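PDB 2J4D: cryptochrome DASH, chloroplastic/mitochondrial from Arabidopsis thaliana, which repairs cyclobutane pyrimidine dimers in single-stranded DNA, carries FAD and a folate light antenna, and may also serve as a blue-light photoreceptor. Local coordinates for residues 48-53 with 103-108; 246-251 with 289-294; 386-391 with 420-425. One frame throughout, in Å; residues are numbered along the deposited sequence.

In the fold
The three contacts lead from the alpha/beta part of the photolyase fold into its flavin site. Contact 1 packs the loop 48-53 on helix 92-111; the side chain of Arg51 there lies about 12 Å from FAD. Its centre is 13 Å from that of contact 2, to which it is joined by Leu50 N and Phe294 O, 3.0 Å apart and probably hydrogen-bonded. Contacts 2 and 3, centres 9 Å apart, both touch FAD. Between them Ser289 OG stands 2.6 Å from Asp422 OD2, another probable hydrogen bond. Contact 3 also reaches the folate antenna, whose pocket includes Tyr423 and Pro425; Tyr423 OH makes a weak hydrogen bond to it.

Contact 1. Residues 48-53 with 103-108; sequences NDLRVL and VDLRKN
The backbone N of Arg51 donates to Asp49 O at 2.8 Å, closing an inverse gamma turn centred on Leu50, while the methyl CD1 of Leu105 rests 4.0 Å from that same nitrogen. The turn belongs to the alpha/beta domain of the photolyase family, a Rossmann-like fold with a five-stranded parallel sheet. Segment 48-53 is the loop that leaves strand 41-46 on the way to helix 56-63, and it packs on helix 92-111. Leu105 supplies most of the helix's share of the contact. Its CG is anti to the backbone N (chi1 176°), which sends both methyls out from the helix to meet the loop. CD2 is the closer to Leu50, at 3.9 Å from Leu50 CD2, the two side chains crossing at about a right angle, and it also lies 4.1 Å from Leu50 CA. CD1 faces the peptide between Leu50 and Arg51, and Val52 CG2 approaches it more loosely, at 4.4 Å. The same Val52 methyl sits 4.1 Å from Asn108 CB, so it bridges Leu105 and Asn108, about one turn apart on the helix. The meeting is thus apolar, and the polar groups are engaged around its margin. The side chain of Arg51 sets off away from helix 92-111, and its NH1 is bonded to Gly295 O and its NH2 to Asp54 O, which holds the guanidinium between the loop and the chain just after helix 289-293. Glu252 takes the backbone N-H groups of Val52 and Leu53 with its two carboxylate oxygens, and Asn108 OD1 accepts from Lys111 NZ. Within the loop, Arg51 NE makes one more bond, a bent and weak one, to Leu53 O at 2.8 Å with an N-H...O angle of 123°.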
loop_
_atom_site.group_PDB
_atom_site.type_symbol
_atom_site.label_atom_id
_atom_site.label_comp_id
_atom_site.label_asym_id
_atom_site.label_seq_id
_atom_site.Cartn_x
_atom_site.Cartn_y
_atom_site.Cartn_z
ATOM N N ASN A 48 -3.418 -4.325 -8.421
ATOM C CA ASN A 48 -2.644 -3.392 -7.609
ATOM C C ASN A 48 -1.194 -3.377 -8.070
ATOM O O ASN A 48 -0.263 -3.545 -7.291
ATOM C CB ASN A 48 -2.771 -3.726 -6.119
ATOM C CG ASN A 48 -4.030 -3.114 -5.501
ATOM O OD1 ASN A 48 -4.121 -1.893 -5.324
ATOM N ND2 ASN A 48 -5.012 -3.951 -5.203
ATOM N N ASP A 49 -1.038 -3.158 -9.370
ATOM C CA ASP A 49 0.257 -3.102 -10.029
ATOM C C ASP A 49 0.128 -2.015 -11.095
ATOM O O ASP A 49 0.503 -2.207 -12.255
ATOM C CB ASP A 49 0.572 -4.466 -10.664
ATOM C CG ASP A 49 -0.545 -4.969 -11.594
ATOM O OD1 ASP A 49 -1.655 -4.400 -11.596
ATOM O OD2 ASP A 49 -0.310 -5.957 -12.319
ATOM N N LEU A 50 -0.402 -0.862 -10.682
ATOM C CA LEU A 50 -0.654 0.251 -11.601
ATOM C C LEU A 50 0.592 1.023 -12.034
ATOM O O LEU A 50 0.771 2.196 -11.692
ATOM C CB LEU A 50 -1.687 1.204 -10.978
ATOM C CG LEU A 50 -2.921 0.475 -10.421
ATOM C CD1 LEU A 50 -3.913 1.491 -9.853
ATOM C CD2 LEU A 50 -3.564 -0.369 -11.520
ATOM N N ARG A 51 1.448 0.357 -12.801
ATOM C CA ARG A 51 2.684 0.975 -13.276
ATOM C C ARG A 51 3.144 0.272 -14.539
ATOM O O ARG A 51 2.670 -0.827 -14.862
ATOM C CB ARG A 51 3.803 0.830 -12.234
ATOM C CG ARG A 51 4.211 -0.639 -12.004
ATOM C CD ARG A 51 5.400 -0.806 -11.062
ATOM N NE ARG A 51 5.834 -2.208 -11.024
ATOM C CZ ARG A 51 5.229 -3.171 -10.329
ATOM N NH1 ARG A 51 4.160 -2.894 -9.583
ATOM N NH2 ARG A 51 5.665 -4.424 -10.408
ATOM N N VAL A 52 4.079 0.915 -15.232
ATOM C CA VAL A 52 4.677 0.376 -16.439
ATOM C C VAL A 52 6.065 -0.142 -16.060
ATOM O O VAL A 52 6.454 -1.240 -16.453
ATOM C CB VAL A 52 4.812 1.467 -17.526
ATOM C CG1 VAL A 52 5.623 0.944 -18.698
ATOM C CG2 VAL A 52 3.437 1.892 -17.992
ATOM N N LEU A 53 6.802 0.634 -15.271
ATOM C CA LEU A 53 8.148 0.226 -14.857
ATOM C C LEU A 53 8.196 -1.078 -14.072
ATOM O O LEU A 53 7.310 -1.365 -13.262
ATOM C CB LEU A 53 8.808 1.299 -13.983
ATOM C CG LEU A 53 9.533 2.496 -14.592
ATOM C CD1 LEU A 53 10.187 3.286 -13.474
ATOM C CD2 LEU A 53 10.590 2.027 -15.580
ATOM N N VAL A 103 -5.743 7.435 -13.941
ATOM C CA VAL A 103 -5.524 8.482 -14.939
ATOM C C VAL A 103 -4.069 8.433 -15.398
ATOM O O VAL A 103 -3.783 8.458 -16.599
ATOM C CB VAL A 103 -5.810 9.893 -14.359
ATOM C CG1 VAL A 103 -5.308 10.977 -15.323
ATOM C CG2 VAL A 103 -7.301 10.064 -14.122
ATOM N N ASP A 104 -3.153 8.344 -14.437
ATOM C CA ASP A 104 -1.726 8.321 -14.738
ATOM C C ASP A 104 -1.288 7.067 -15.501
ATOM O O ASP A 104 -0.438 7.145 -16.397
ATOM C CB ASP A 104 -0.926 8.457 -13.436
ATOM C CG ASP A 104 0.567 8.621 -13.674
ATOM O OD1 ASP A 104 0.969 9.639 -14.279
ATOM O OD2 ASP A 104 1.339 7.731 -13.252
ATOM N N LEU A 105 -1.855 5.914 -15.149
ATOM C CA LEU A 105 -1.500 4.675 -15.836
ATOM C C LEU A 105 -1.907 4.766 -17.307
ATOM O O LEU A 105 -1.137 4.407 -18.194
ATOM C CB LEU A 105 -2.188 3.466 -15.179
ATOM C CG LEU A 105 -1.980 2.108 -15.872
ATOM C CD1 LEU A 105 -0.486 1.784 -16.002
ATOM C CD2 LEU A 105 -2.682 1.018 -15.054
ATOM N N ARG A 106 -3.120 5.232 -17.569
ATOM C CA ARG A 106 -3.557 5.372 -18.955
ATOM C C ARG A 106 -2.576 6.289 -19.692
ATOM O O ARG A 106 -2.146 5.993 -20.797
ATOM C CB ARG A 106 -4.972 5.957 -19.014
ATOM C CG ARG A 106 -5.370 6.505 -20.388
ATOM C CD ARG A 106 -6.847 6.881 -20.426
ATOM N NE ARG A 106 -7.689 5.701 -20.614
ATOM C CZ ARG A 106 -9.007 5.672 -20.436
ATOM N NH1 ARG A 106 -9.664 6.763 -20.051
ATOM N NH2 ARG A 106 -9.676 4.548 -20.661
ATOM N N LYS A 107 -2.221 7.404 -19.067
ATOM C CA LYS A 107 -1.295 8.345 -19.681
ATOM C C LYS A 107 0.049 7.696 -20.008
ATOM O O LYS A 107 0.573 7.853 -21.112
ATOM C CB LYS A 107 -1.089 9.540 -18.751
ATOM C CG LYS A 107 0.025 10.484 -19.162
ATOM C CD LYS A 107 0.082 11.677 -18.218
ATOM C CE LYS A 107 1.519 12.060 -17.877
ATOM N NZ LYS A 107 1.572 13.243 -16.967
ATOM N N ASN A 108 0.612 6.962 -19.055
ATOM C CA ASN A 108 1.905 6.325 -19.280
ATOM C C ASN A 108 1.841 5.175 -20.281
ATOM O O ASN A 108 2.814 4.912 -20.992
ATOM C CB ASN A 108 2.501 5.857 -17.950
ATOM C CG ASN A 108 2.932 7.019 -17.082
ATOM O OD1 ASN A 108 3.494 7.991 -17.589
ATOM N ND2 ASN A 108 2.683 6.932 -15.779
#

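Contact 2. Residues 246-251 with 289-294; sequences MRFVGG and SPWLAF. With FAD (flavin-adenine dinucleotide), chain C.
Trp291 reaches out from helix 289-293 to the chain that leaves strand 245-248, meeting Gly251, Val249 and Phe248 in turn along its indole. That strand pairs in parallel with strand 4-7, and the short helix borders the FAD pocket of the photolyase fold. CB leaves the helix alongside segment 246-251, and with CG anti to the carbonyl carbon (chi1 -69°) the indole swings across to it. CD1 comes first, 3.1 Å from Gly251 O, which stands oblique to the ring. NE1 follows, donating to Val249 O at 2.9 Å; the angle of 129° at the hydrogen makes this bond weak. The same carbonyl oxygen lies at the indole edge, near its plane, and also touches CZ2 at 3.1 Å, so one backbone oxygen spans the junction of the two rings. At the far end CH2 meets Phe248 CD1 at 3.6 Å. The phenyl and the six-membered ring meet obliquely, planes at 55° and centroids 5.6 Å apart. Phe248 is gripped from a second direction by Pro290, whose CG sits over one phenyl face in a CH-pi contact, 4.0 Å from the ring centroid, while CZ3 of Trp291 lies at the phenyl edge. Phe97 of helix 92-111 meets Trp291 edge-to-face, and Phe388 adjoins the Phe248 ring, so the cluster extends to two further aromatic rings. Gly251 has backbone angles suited to glycine and is the N-cap residue of helix 252-265. The helix carrying Trp291 and Pro290 also holds the cofactor: at its first residue, Ser289 N donates to the diphosphate oxygen O1P of FAD at 3.1 Å, and one turn later Leu292 CD1 comes within 3.3 Å of the ribose oxygen O2B.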
loop_
_atom_site.group_PDB
_atom_site.type_symbol
_atom_site.label_atom_id
_atom_site.label_comp_id
_atom_site.label_asym_id
_atom_site.label_seq_id
_atom_site.Cartn_x
_atom_site.Cartn_y
_atom_site.Cartn_z
ATOM N N MET A 246 -0.506 16.215 4.859
ATOM C CA MET A 246 -0.048 15.626 3.611
ATOM C C MET A 246 -1.130 15.195 2.637
ATOM O O MET A 246 -2.037 14.438 2.977
ATOM C CB MET A 246 0.867 14.439 3.911
ATOM C CG MET A 246 2.133 14.831 4.641
ATOM S SD MET A 246 3.235 13.443 4.926
ATOM C CE MET A 246 2.578 12.786 6.475
ATOM N N ARG A 247 -1.002 15.687 1.412
ATOM C CA ARG A 247 -1.919 15.376 0.330
ATOM C C ARG A 247 -1.107 14.511 -0.649
ATOM O O ARG A 247 -0.338 15.029 -1.451
ATOM C CB ARG A 247 -2.374 16.688 -0.327
ATOM C CG ARG A 247 -3.506 16.591 -1.339
ATOM C CD ARG A 247 -3.054 15.954 -2.624
ATOM N NE ARG A 247 -3.856 16.393 -3.767
ATOM C CZ ARG A 247 -4.244 15.591 -4.755
ATOM N NH1 ARG A 247 -3.914 14.300 -4.742
ATOM N NH2 ARG A 247 -4.952 16.082 -5.766
ATOM N N PHE A 248 -1.252 13.191 -0.546
ATOM C CA PHE A 248 -0.543 12.271 -1.439
ATOM C C PHE A 248 -1.159 12.333 -2.827
ATOM O O PHE A 248 -2.376 12.411 -2.962
ATOM C CB PHE A 248 -0.633 10.839 -0.903
ATOM C CG PHE A 248 0.283 10.567 0.258
ATOM C CD1 PHE A 248 1.530 9.986 0.054
ATOM C CD2 PHE A 248 -0.106 10.887 1.549
ATOM C CE1 PHE A 248 2.382 9.721 1.126
ATOM C CE2 PHE A 248 0.737 10.629 2.632
ATOM C CZ PHE A 248 1.982 10.045 2.417
ATOM N N VAL A 249 -0.312 12.268 -3.851
ATOM C CA VAL A 249 -0.739 12.350 -5.247
ATOM C C VAL A 249 -0.643 10.977 -5.914
ATOM O O VAL A 249 0.440 10.424 -6.033
ATOM C CB VAL A 249 0.164 13.356 -5.997
ATOM C CG1 VAL A 249 -0.289 13.524 -7.448
ATOM C CG2 VAL A 249 0.139 14.692 -5.262
ATOM N N GLY A 250 -1.776 10.439 -6.355
ATOM C CA GLY A 250 -1.773 9.123 -6.969
ATOM C C GLY A 250 -1.018 8.995 -8.276
ATOM O O GLY A 250 -0.793 9.979 -8.986
ATOM N N GLY A 251 -0.598 7.770 -8.578
ATOM C CA GLY A 251 0.087 7.504 -9.830
ATOM C C GLY A 251 1.567 7.180 -9.809
ATOM O O GLY A 251 2.315 7.613 -8.935
ATOM N N SER A 289 4.806 4.216 1.010
ATOM C CA SER A 289 3.733 3.240 1.170
ATOM C C SER A 289 2.490 3.271 0.286
ATOM O O SER A 289 2.061 2.223 -0.196
ATOM C CB SER A 289 3.315 3.161 2.641
ATOM O OG SER A 289 2.737 4.373 3.083
ATOM N N PRO A 290 1.889 4.452 0.051
ATOM C CA PRO A 290 0.698 4.420 -0.803
ATOM C C PRO A 290 0.997 3.956 -2.228
ATOM O O PRO A 290 0.204 3.228 -2.826
ATOM C CB PRO A 290 0.184 5.868 -0.757
ATOM C CG PRO A 290 0.724 6.395 0.560
ATOM C CD PRO A 290 2.127 5.809 0.571
ATOM N N TRP A 291 2.131 4.385 -2.778
ATOM C CA TRP A 291 2.490 3.982 -4.140
ATOM C C TRP A 291 2.874 2.512 -4.199
ATOM O O TRP A 291 2.641 1.835 -5.207
ATOM C CB TRP A 291 3.622 4.864 -4.669
ATOM C CG TRP A 291 3.158 6.266 -4.904
ATOM C CD1 TRP A 291 2.391 6.722 -5.945
ATOM C CD2 TRP A 291 3.412 7.390 -4.070
ATOM N NE1 TRP A 291 2.158 8.074 -5.806
ATOM C CE2 TRP A 291 2.775 8.507 -4.663
ATOM C CE3 TRP A 291 4.119 7.569 -2.871
ATOM C CZ2 TRP A 291 2.827 9.786 -4.096
ATOM C CZ3 TRP A 291 4.169 8.844 -2.312
ATOM C CH2 TRP A 291 3.529 9.931 -2.925
ATOM N N LEU A 292 3.457 2.005 -3.120
ATOM C CA LEU A 292 3.810 0.590 -3.080
ATOM C C LEU A 292 2.538 -0.248 -2.995
ATOM O O LEU A 292 2.420 -1.280 -3.662
ATOM C CB LEU A 292 4.716 0.288 -1.876
ATOM C CG LEU A 292 6.185 0.685 -2.083
ATOM C CD1 LEU A 292 6.929 0.680 -0.761
ATOM C CD2 LEU A 292 6.824 -0.290 -3.084
ATOM N N ALA A 293 1.576 0.199 -2.193
ATOM C CA ALA A 293 0.319 -0.537 -2.023
ATOM C C ALA A 293 -0.435 -0.696 -3.342
ATOM O O ALA A 293 -0.986 -1.758 -3.636
ATOM C CB ALA A 293 -0.565 0.164 -0.991
ATOM N N PHE A 294 -0.457 0.359 -4.142
ATOM C CA PHE A 294 -1.133 0.299 -5.428
ATOM C C PHE A 294 -0.246 -0.244 -6.543
ATOM O O PHE A 294 -0.696 -0.408 -7.683
ATOM C CB PHE A 294 -1.655 1.684 -5.801
ATOM C CG PHE A 294 -2.993 1.992 -5.204
ATOM C CD1 PHE A 294 -4.157 1.562 -5.834
ATOM C CD2 PHE A 294 -3.088 2.674 -3.997
ATOM C CE1 PHE A 294 -5.403 1.807 -5.269
ATOM C CE2 PHE A 294 -4.327 2.928 -3.418
ATOM C CZ PHE A 294 -5.490 2.494 -4.055
HETATM P PA FAD C . 9.064 3.927 5.897
HETATM O O1A FAD C . 9.616 4.934 4.967
HETATM O O2A FAD C . 9.523 3.893 7.305
HETATM O O5B FAD C . 9.284 2.451 5.298
HETATM C C5B FAD C . 9.537 2.257 3.888
HETATM C C4B FAD C . 8.600 1.155 3.382
HETATM O O4B FAD C . 8.852 -0.032 4.132
HETATM C C3B FAD C . 7.113 1.439 3.556
HETATM O O3B FAD C . 6.596 2.292 2.549
HETATM C C2B FAD C . 6.553 0.050 3.559
HETATM O O2B FAD C . 6.248 -0.474 2.286
HETATM C C1B FAD C . 7.623 -0.754 4.318
HETATM N N9A FAD C . 7.386 -0.910 5.769
HETATM C C8A FAD C . 7.911 -0.154 6.799
HETATM N N7A FAD C . 7.503 -0.565 7.992
HETATM C C5A FAD C . 6.680 -1.639 7.731
HETATM C C6A FAD C . 5.939 -2.493 8.581
HETATM N N6A FAD C . 5.927 -2.412 9.905
HETATM N N1A FAD C . 5.189 -3.491 7.981
HETATM C C2A FAD C . 5.171 -3.613 6.612
HETATM N N3A FAD C . 5.855 -2.830 5.744
HETATM C C4A FAD C . 6.583 -1.852 6.350
HETATM N N1 FAD C . 1.866 -0.561 5.857
HETATM C C2 FAD C . 1.272 -0.689 4.619
HETATM O O2 FAD C . 1.928 -0.617 3.596
HETATM N N3 FAD C . -0.114 -0.903 4.565
HETATM C C4 FAD C . -0.933 -0.993 5.688
HETATM O O4 FAD C . -2.158 -1.180 5.574
HETATM C C4X FAD C . -0.316 -0.859 6.956
HETATM N N5 FAD C . -1.063 -0.933 8.142
HETATM C C5X FAD C . -0.432 -0.916 9.388
HETATM C C6 FAD C . -1.167 -1.113 10.564
HETATM C C7 FAD C . -0.561 -1.100 11.842
HETATM C C7M FAD C . -1.409 -1.322 13.070
HETATM C C8 FAD C . 0.861 -0.873 11.923
HETATM C C8M FAD C . 1.600 -0.840 13.251
HETATM C C9 FAD C . 1.610 -0.675 10.746
HETATM C C9A FAD C . 0.990 -0.692 9.462
HETATM N N10 FAD C . 1.723 -0.491 8.255
HETATM C C10 FAD C . 1.093 -0.642 7.000
HETATM C "C1'" FAD C . 3.222 -0.516 8.274
HETATM C "C2'" FAD C . 3.939 0.842 8.412
HETATM O "O2'" FAD C . 3.403 1.557 9.513
HETATM C "C3'" FAD C . 3.759 1.656 7.133
HETATM O "O3'" FAD C . 4.232 0.916 5.990
HETATM C "C4'" FAD C . 4.519 2.994 7.111
HETATM O "O4'" FAD C . 4.054 3.847 8.160
HETATM C "C5'" FAD C . 4.301 3.666 5.762
HETATM O "O5'" FAD C . 5.019 4.901 5.710
HETATM P P FAD C . 6.456 5.101 5.091
HETATM O O1P FAD C . 6.324 4.715 3.676
HETATM O O2P FAD C . 6.885 6.507 5.319
HETATM O O3P FAD C . 7.478 4.220 5.929
#

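Contact 3. Residues 386-391 with 420-425; sequences TGFMSN and LLDYDP. With FAD (flavin-adenine dinucleotide), chain C.
Phe388 and Asp422 approach each other beside FAD with ring and carboxylate planes 67° apart, CE1 of the phenyl lying 3.9 Å from OD2. With CG anti to the backbone N (chi1 -175°), the phenyl reaches the cofactor and turns its edge to it, CZ being 3.4 Å from FAD O5'. Arg394 ties the pair together, through a cation-pi contact with Phe388 and a salt bridge to Asp422 OD2, which also bonds Ser289 OG. The backbones are joined by a nearly straight bond, Leu421 N to Gly387 O at 2.8 Å (171°), lying in the carbonyl plane on a lone pair, and Leu420 CA adds a CA-H...O contact to the same oxygen. Gly387, with positive phi, lets the Leu421 side chain sit close against it; just beside it, Thr386 OG1 accepts from Phe388 N in an ST turn and is also hydrogen-bonded to Glu382 O. The type I turn from Leu420 to Tyr423 presents Asp422 O to FAD N3 at 2.8 Å and leads to Asp424 N, which donates to FAD O4 at 3.3 Å. The contact joins the link between helices 374-386 and 391-404 to that between helices 409-419 and 425-436.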
loop_
_atom_site.group_PDB
_atom_site.type_symbol
_atom_site.label_atom_id
_atom_site.label_comp_id
_atom_site.label_asym_id
_atom_site.label_seq_id
_atom_site.Cartn_x
_atom_site.Cartn_y
_atom_site.Cartn_z
ATOM N N THR A 386 -6.165 12.667 6.234
ATOM C CA THR A 386 -5.205 12.454 5.144
ATOM C C THR A 386 -5.114 11.030 4.593
ATOM O O THR A 386 -4.600 10.831 3.499
ATOM C CB THR A 386 -3.785 12.833 5.598
ATOM O OG1 THR A 386 -3.383 11.923 6.627
ATOM C CG2 THR A 386 -3.745 14.270 6.165
ATOM N N GLY A 387 -5.588 10.045 5.349
ATOM C CA GLY A 387 -5.493 8.668 4.880
ATOM C C GLY A 387 -4.119 8.075 5.157
ATOM O O GLY A 387 -3.749 7.024 4.621
ATOM N N PHE A 388 -3.346 8.757 5.996
ATOM C CA PHE A 388 -2.011 8.287 6.357
ATOM C C PHE A 388 -1.781 8.485 7.854
ATOM O O PHE A 388 -2.418 9.333 8.481
ATOM C CB PHE A 388 -0.942 9.072 5.579
ATOM C CG PHE A 388 0.467 8.570 5.794
ATOM C CD1 PHE A 388 0.978 7.539 5.011
ATOM C CD2 PHE A 388 1.274 9.112 6.795
ATOM C CE1 PHE A 388 2.273 7.047 5.219
ATOM C CE2 PHE A 388 2.576 8.626 7.012
ATOM C CZ PHE A 388 3.072 7.589 6.220
ATOM N N MET A 389 -0.889 7.677 8.422
ATOM C CA MET A 389 -0.513 7.783 9.831
ATOM C C MET A 389 0.911 7.262 9.903
ATOM O O MET A 389 1.251 6.302 9.201
ATOM C CB MET A 389 -1.418 6.935 10.733
ATOM C CG MET A 389 -1.161 7.164 12.231
ATOM S SD MET A 389 -2.083 6.085 13.346
ATOM C CE MET A 389 -3.800 6.411 12.835
ATOM N N SER A 390 1.748 7.896 10.724
ATOM C CA SER A 390 3.141 7.463 10.859
ATOM C C SER A 390 3.166 6.062 11.447
ATOM O O SER A 390 2.227 5.655 12.133
ATOM C CB SER A 390 3.932 8.393 11.790
ATOM O OG SER A 390 3.466 8.279 13.123
ATOM N N ASN A 391 4.246 5.331 11.185
ATOM C CA ASN A 391 4.379 3.981 11.714
ATOM C C ASN A 391 4.311 4.006 13.247
ATOM O O ASN A 391 3.681 3.149 13.868
ATOM C CB ASN A 391 5.706 3.369 11.264
ATOM C CG ASN A 391 5.930 1.986 11.851
ATOM O OD1 ASN A 391 5.123 1.075 11.652
ATOM N ND2 ASN A 391 7.022 1.825 12.590
ATOM N N LEU A 420 -6.768 4.026 5.227
ATOM C CA LEU A 420 -5.413 4.076 4.688
ATOM C C LEU A 420 -5.211 4.096 3.187
ATOM O O LEU A 420 -5.678 3.211 2.485
ATOM C CB LEU A 420 -4.586 2.917 5.241
ATOM C CG LEU A 420 -4.248 2.968 6.729
ATOM C CD1 LEU A 420 -3.624 1.638 7.150
ATOM C CD2 LEU A 420 -3.287 4.125 6.994
ATOM N N LEU A 421 -4.486 5.102 2.701
ATOM C CA LEU A 421 -4.172 5.162 1.280
ATOM C C LEU A 421 -3.318 3.935 0.959
ATOM O O LEU A 421 -3.444 3.345 -0.112
ATOM C CB LEU A 421 -3.351 6.409 0.947
ATOM C CG LEU A 421 -3.985 7.773 1.222
ATOM C CD1 LEU A 421 -3.074 8.855 0.674
ATOM C CD2 LEU A 421 -5.345 7.855 0.565
ATOM N N ASP A 422 -2.449 3.556 1.898
ATOM C CA ASP A 422 -1.567 2.416 1.686
ATOM C C ASP A 422 -2.121 1.089 2.160
ATOM O O ASP A 422 -1.373 0.117 2.304
ATOM C CB ASP A 422 -0.193 2.645 2.345
ATOM C CG ASP A 422 -0.272 2.877 3.855
ATOM O OD1 ASP A 422 -1.151 2.294 4.530
ATOM O OD2 ASP A 422 0.579 3.634 4.376
ATOM N N TYR A 423 -3.426 1.023 2.380
ATOM C CA TYR A 423 -4.006 -0.218 2.859
ATOM C C TYR A 423 -3.569 -1.398 2.018
ATOM O O TYR A 423 -3.697 -1.386 0.795
ATOM C CB TYR A 423 -5.528 -0.181 2.851
ATOM C CG TYR A 423 -6.104 -1.561 3.095
ATOM C CD1 TYR A 423 -5.912 -2.206 4.321
ATOM C CD2 TYR A 423 -6.794 -2.242 2.091
ATOM C CE1 TYR A 423 -6.391 -3.497 4.542
ATOM C CE2 TYR A 423 -7.277 -3.539 2.298
ATOM C CZ TYR A 423 -7.071 -4.155 3.528
ATOM O OH TYR A 423 -7.543 -5.428 3.754
ATOM N N ASP A 424 -3.076 -2.418 2.712
ATOM C CA ASP A 424 -2.602 -3.661 2.118
ATOM C C ASP A 424 -3.064 -4.719 3.124
ATOM O O ASP A 424 -2.737 -4.636 4.312
ATOM C CB ASP A 424 -1.070 -3.617 2.027
ATOM C CG ASP A 424 -0.482 -4.877 1.441
ATOM O OD1 ASP A 424 0.107 -4.795 0.342
ATOM O OD2 ASP A 424 -0.609 -5.944 2.075
ATOM N N PRO A 425 -3.842 -5.721 2.680
ATOM C CA PRO A 425 -4.275 -6.708 3.670
ATOM C C PRO A 425 -3.159 -7.394 4.443
ATOM O O PRO A 425 -3.266 -7.576 5.657
ATOM C CB PRO A 425 -5.110 -7.695 2.849
ATOM C CG PRO A 425 -4.533 -7.575 1.464
ATOM C CD PRO A 425 -4.315 -6.079 1.332
HETATM P PA FAD C . 9.064 3.927 5.897
HETATM O O1A FAD C . 9.616 4.934 4.967
HETATM O O2A FAD C . 9.523 3.893 7.305
HETATM O O5B FAD C . 9.284 2.451 5.298
HETATM C C5B FAD C . 9.537 2.257 3.888
HETATM C C4B FAD C . 8.600 1.155 3.382
HETATM O O4B FAD C . 8.852 -0.032 4.132
HETATM C C3B FAD C . 7.113 1.439 3.556
HETATM O O3B FAD C . 6.596 2.292 2.549
HETATM C C2B FAD C . 6.553 0.050 3.559
HETATM O O2B FAD C . 6.248 -0.474 2.286
HETATM C C1B FAD C . 7.623 -0.754 4.318
HETATM N N9A FAD C . 7.386 -0.910 5.769
HETATM C C8A FAD C . 7.911 -0.154 6.799
HETATM N N7A FAD C . 7.503 -0.565 7.992
HETATM C C5A FAD C . 6.680 -1.639 7.731
HETATM C C6A FAD C . 5.939 -2.493 8.581
HETATM N N6A FAD C . 5.927 -2.412 9.905
HETATM N N1A FAD C . 5.189 -3.491 7.981
HETATM C C2A FAD C . 5.171 -3.613 6.612
HETATM N N3A FAD C . 5.855 -2.830 5.744
HETATM C C4A FAD C . 6.583 -1.852 6.350
HETATM N N1 FAD C . 1.866 -0.561 5.857
HETATM C C2 FAD C . 1.272 -0.689 4.619
HETATM O O2 FAD C . 1.928 -0.617 3.596
HETATM N N3 FAD C . -0.114 -0.903 4.565
HETATM C C4 FAD C . -0.933 -0.993 5.688
HETATM O O4 FAD C . -2.158 -1.180 5.574
HETATM C C4X FAD C . -0.316 -0.859 6.956
HETATM N N5 FAD C . -1.063 -0.933 8.142
HETATM C C5X FAD C . -0.432 -0.916 9.388
HETATM C C6 FAD C . -1.167 -1.113 10.564
HETATM C C7 FAD C . -0.561 -1.100 11.842
HETATM C C7M FAD C . -1.409 -1.322 13.070
HETATM C C8 FAD C . 0.861 -0.873 11.923
HETATM C C8M FAD C . 1.600 -0.840 13.251
HETATM C C9 FAD C . 1.610 -0.675 10.746
HETATM C C9A FAD C . 0.990 -0.692 9.462
HETATM N N10 FAD C . 1.723 -0.491 8.255
HETATM C C10 FAD C . 1.093 -0.642 7.000
HETATM C "C1'" FAD C . 3.222 -0.516 8.274
HETATM C "C2'" FAD C . 3.939 0.842 8.412
HETATM O "O2'" FAD C . 3.403 1.557 9.513
HETATM C "C3'" FAD C . 3.759 1.656 7.133
HETATM O "O3'" FAD C . 4.232 0.916 5.990
HETATM C "C4'" FAD C . 4.519 2.994 7.111
HETATM O "O4'" FAD C . 4.054 3.847 8.160
HETATM C "C5'" FAD C . 4.301 3.666 5.762
HETATM O "O5'" FAD C . 5.019 4.901 5.710
HETATM P P FAD C . 6.456 5.101 5.091
HETATM O O1P FAD C . 6.324 4.715 3.676
HETATM O O2P FAD C . 6.885 6.507 5.319
HETATM O O3P FAD C . 7.478 4.220 5.929
#